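Local structure of hypothetical protein ST1511 (Sulfolobus tokodaii, 2EKM) at residues Asp31-Leu36 / Arg59-Asp64. The protein is of unknown function but belongs to the adenosine-specific kinase family and possibly transfers AMP to proteins. Sequence-based numbering, arbitrary orientation.
Sequences DLYETL and RWDGND
Where helix 28-37 lies against the five-stranded antiparallel sheet, its Tyr33 reaches the end of 57-62, an edge strand of this chain's sheet, and meets Asp61 and Gly62. With chi1 at 170°, the Tyr33 ring swings away from its own backbone N and lies beside the carboxylate of Asp61. The ring and carboxylate planes are 27° apart, and the CD1 and CE1 carbons do the touching, the side chains meeting obliquely: Tyr33 CD1 lies 3.6 Å from Asp61 OD1, and Tyr33 CE1 is 3.8 Å from the same oxygen. No hydrogen bond spans the contact, so van der Waals packing joins the two elements. The carboxylate is held from within its own strand, since Gly62 N donates to the anti lone pair of Asp61 OD1 at 2.6 Å. That same backbone nitrogen sits 3.9 Å from Tyr33 CD1. Without this carboxylate, as with an alanine here, Gly62 N is likely to lose its acceptor and the tyrosine CD1 its neighbour. Gly62 combines phi 152° with an extended psi, and any CB would then collide with the carbonyl O of Asp61, so the residue has to be glycine. The contact lies at the surface; deeper in, Leu32 and Leu36 of the helix pack on Ile47 of strand 44-50, which pairs with 57-62, and on Ile86 of strand 83-89. Tyr33 also touches Ile47, while Asp61 packs against Arg151 of a second subunit.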
ATOM      1  N   ASP A  31      14.660 -12.663  -3.880  1.00 17.30           N
ATOM      2  CA  ASP A  31      13.315 -13.123  -3.560  1.00 17.78           C
ATOM      3  C   ASP A  31      12.337 -12.820  -4.696  1.00 17.63           C
ATOM      4  O   ASP A  31      11.484 -13.625  -5.047  1.00 17.89           O
ATOM      5  CB  ASP A  31      12.862 -12.419  -2.281  1.00 16.37           C
ATOM      6  CG  ASP A  31      13.379 -13.187  -1.073  1.00 17.67           C
ATOM      7  OD1 ASP A  31      14.309 -13.974  -1.250  1.00 16.91           O
ATOM      8  OD2 ASP A  31      12.855 -12.992   0.021  1.00 16.77           O
ATOM      9  N   LEU A  32      12.465 -11.642  -5.293  1.00 16.19           N
ATOM     10  CA  LEU A  32      11.595 -11.294  -6.411  1.00 17.30           C
ATOM     11  C   LEU A  32      11.948 -12.186  -7.607  1.00 16.91           C
ATOM     12  O   LEU A  32      11.064 -12.712  -8.282  1.00 17.29           O
ATOM     13  CB  LEU A  32      11.755  -9.812  -6.773  1.00 17.11           C
ATOM     14  CG  LEU A  32      11.096  -8.820  -5.803  1.00 17.48           C
ATOM     15  CD1 LEU A  32      11.450  -7.387  -6.182  1.00 16.64           C
ATOM     16  CD2 LEU A  32       9.585  -9.023  -5.822  1.00 18.27           C
ATOM     17  N   TYR A  33      13.240 -12.369  -7.857  1.00 16.62           N
ATOM     18  CA  TYR A  33      13.673 -13.203  -8.973  1.00 17.26           C
ATOM     19  C   TYR A  33      13.108 -14.610  -8.820  1.00 18.98           C
ATOM     20  O   TYR A  33      12.555 -15.176  -9.763  1.00 19.91           O
ATOM     21  CB  TYR A  33      15.206 -13.291  -9.038  1.00 17.59           C
ATOM     22  CG  TYR A  33      15.678 -14.329 -10.036  1.00 18.00           C
ATOM     23  CD1 TYR A  33      15.789 -14.023 -11.394  1.00 18.30           C
ATOM     24  CD2 TYR A  33      15.903 -15.649  -9.637  1.00 20.75           C
ATOM     25  CE1 TYR A  33      16.103 -15.006 -12.334  1.00 21.96           C
ATOM     26  CE2 TYR A  33      16.214 -16.642 -10.568  1.00 21.80           C
ATOM     27  CZ  TYR A  33      16.310 -16.314 -11.912  1.00 21.91           C
ATOM     28  OH  TYR A  33      16.585 -17.296 -12.830  1.00 21.81           O
ATOM     29  N   GLU A  34      13.256 -15.170  -7.622  1.00 18.75           N
ATOM     30  CA  GLU A  34      12.785 -16.516  -7.336  1.00 17.86           C
ATOM     31  C   GLU A  34      11.288 -16.730  -7.515  1.00 18.06           C
ATOM     32  O   GLU A  34      10.870 -17.691  -8.160  1.00 18.32           O
ATOM     33  CB  GLU A  34      13.195 -16.916  -5.915  1.00 19.41           C
ATOM     34  CG  GLU A  34      14.667 -17.267  -5.784  1.00 20.82           C
ATOM     35  CD  GLU A  34      15.086 -17.574  -4.355  1.00 21.43           C
ATOM     36  OE1 GLU A  34      14.264 -18.110  -3.583  1.00 24.52           O
ATOM     37  OE2 GLU A  34      16.249 -17.294  -4.008  1.00 20.88           O
ATOM     38  N   THR A  35      10.475 -15.839  -6.955  1.00 16.55           N
ATOM     39  CA  THR A  35       9.034 -16.000  -7.055  1.00 15.06           C
ATOM     40  C   THR A  35       8.519 -15.819  -8.489  1.00 15.94           C
ATOM     41  O   THR A  35       7.530 -16.440  -8.881  1.00 15.09           O
ATOM     42  CB  THR A  35       8.304 -15.039  -6.072  1.00 16.53           C
ATOM     43  OG1 THR A  35       6.975 -15.525  -5.830  1.00 16.28           O
ATOM     44  CG2 THR A  35       8.253 -13.619  -6.632  1.00 13.12           C
ATOM     45  N   LEU A  36       9.189 -14.979  -9.275  1.00 14.81           N
ATOM     46  CA  LEU A  36       8.789 -14.778 -10.663  1.00 16.44           C
ATOM     47  C   LEU A  36       9.207 -16.000 -11.489  1.00 18.06           C
ATOM     48  O   LEU A  36       8.432 -16.507 -12.301  1.00 19.70           O
ATOM     49  CB  LEU A  36       9.435 -13.507 -11.230  1.00 17.79           C
ATOM     50  CG  LEU A  36       8.924 -12.201 -10.606  1.00 18.10           C
ATOM     51  CD1 LEU A  36       9.711 -11.003 -11.127  1.00 18.49           C
ATOM     52  CD2 LEU A  36       7.440 -12.054 -10.925  1.00 16.43           C
ATOM     53  N   ARG A  59      20.236  -2.581  -7.686  1.00 20.74           N
ATOM     54  CA  ARG A  59      20.493  -4.015  -7.716  1.00 21.04           C
ATOM     55  C   ARG A  59      19.512  -4.635  -8.701  1.00 21.49           C
ATOM     56  O   ARG A  59      18.344  -4.249  -8.745  1.00 21.38           O
ATOM     57  CB  ARG A  59      20.312  -4.605  -6.320  1.00 19.92           C
ATOM     58  CG  ARG A  59      21.168  -3.919  -5.269  1.00 21.40           C
ATOM     59  CD  ARG A  59      22.645  -3.988  -5.625  1.00 20.18           C
ATOM     60  NE  ARG A  59      23.484  -3.438  -4.564  1.00 20.51           N
ATOM     61  CZ  ARG A  59      24.679  -3.919  -4.235  1.00 22.02           C
ATOM     62  NH1 ARG A  59      25.181  -4.962  -4.887  1.00 20.60           N
ATOM     63  NH2 ARG A  59      25.367  -3.369  -3.244  1.00 22.75           N
ATOM     64  N   TRP A  60      19.970  -5.603  -9.486  1.00 21.54           N
ATOM     65  CA  TRP A  60      19.092  -6.177 -10.493  1.00 20.42           C
ATOM     66  C   TRP A  60      19.315  -7.635 -10.845  1.00 21.66           C
ATOM     67  O   TRP A  60      20.361  -8.216 -10.555  1.00 22.16           O
ATOM     68  CB  TRP A  60      19.213  -5.357 -11.776  1.00 19.99           C
ATOM     69  CG  TRP A  60      20.642  -5.254 -12.248  1.00 20.26           C
ATOM     70  CD1 TRP A  60      21.559  -4.305 -11.891  1.00 21.88           C
ATOM     71  CD2 TRP A  60      21.331  -6.174 -13.105  1.00 19.76           C
ATOM     72  NE1 TRP A  60      22.778  -4.577 -12.471  1.00 19.63           N
ATOM     73  CE2 TRP A  60      22.665  -5.718 -13.222  1.00 21.04           C
ATOM     74  CE3 TRP A  60      20.951  -7.339 -13.783  1.00 20.77           C
ATOM     75  CZ2 TRP A  60      23.623  -6.387 -13.995  1.00 19.48           C
ATOM     76  CZ3 TRP A  60      21.906  -8.009 -14.554  1.00 20.85           C
ATOM     77  CH2 TRP A  60      23.226  -7.526 -14.650  1.00 20.70           C
ATOM     78  N   ASP A  61      18.305  -8.206 -11.494  1.00 21.13           N
ATOM     79  CA  ASP A  61      18.339  -9.584 -11.967  1.00 22.40           C
ATOM     80  C   ASP A  61      17.139  -9.778 -12.887  1.00 21.50           C
ATOM     81  O   ASP A  61      16.323  -8.869 -13.051  1.00 21.16           O
ATOM     82  CB  ASP A  61      18.266 -10.584 -10.812  1.00 23.74           C
ATOM     83  CG  ASP A  61      18.938 -11.912 -11.151  1.00 25.55           C
ATOM     84  OD1 ASP A  61      18.860 -12.343 -12.319  1.00 23.02           O
ATOM     85  OD2 ASP A  61      19.539 -12.528 -10.246  1.00 25.99           O
ATOM     86  N   GLY A  62      17.040 -10.957 -13.485  1.00 19.78           N
ATOM     87  CA  GLY A  62      15.944 -11.244 -14.394  1.00 19.35           C
ATOM     88  C   GLY A  62      16.402 -12.269 -15.413  1.00 20.59           C
ATOM     89  O   GLY A  62      17.510 -12.789 -15.302  1.00 19.09           O
ATOM     90  N   ASN A  63      15.560 -12.569 -16.398  1.00 20.98           N
ATOM     91  CA  ASN A  63      15.918 -13.539 -17.430  1.00 21.92           C
ATOM     92  C   ASN A  63      15.767 -12.942 -18.826  1.00 21.95           C
ATOM     93  O   ASN A  63      15.729 -13.668 -19.818  1.00 22.75           O
ATOM     94  CB  ASN A  63      15.056 -14.805 -17.311  1.00 21.07           C
ATOM     95  CG  ASN A  63      13.578 -14.528 -17.509  1.00 21.18           C
ATOM     96  OD1 ASN A  63      13.179 -13.407 -17.827  1.00 21.57           O
ATOM     97  ND2 ASN A  63      12.756 -15.555 -17.323  1.00 17.43           N
ATOM     98  N   ASP A  64      15.676 -11.616 -18.890  1.00 22.97           N
ATOM     99  CA  ASP A  64      15.543 -10.905 -20.156  1.00 24.09           C
ATOM    100  C   ASP A  64      16.338  -9.609 -20.069  1.00 24.72           C
ATOM    101  O   ASP A  64      16.003  -8.708 -19.300  1.00 22.84           O
ATOM    102  CB  ASP A  64      14.077 -10.585 -20.459  1.00 25.28           C
ATOM    103  CG  ASP A  64      13.892  -9.973 -21.840  1.00 27.73           C
ATOM    104  OD1 ASP A  64      14.240  -8.784 -22.020  1.00 26.29           O
ATOM    105  OD2 ASP A  64      13.411 -10.685 -22.747  1.00 28.38           O
TER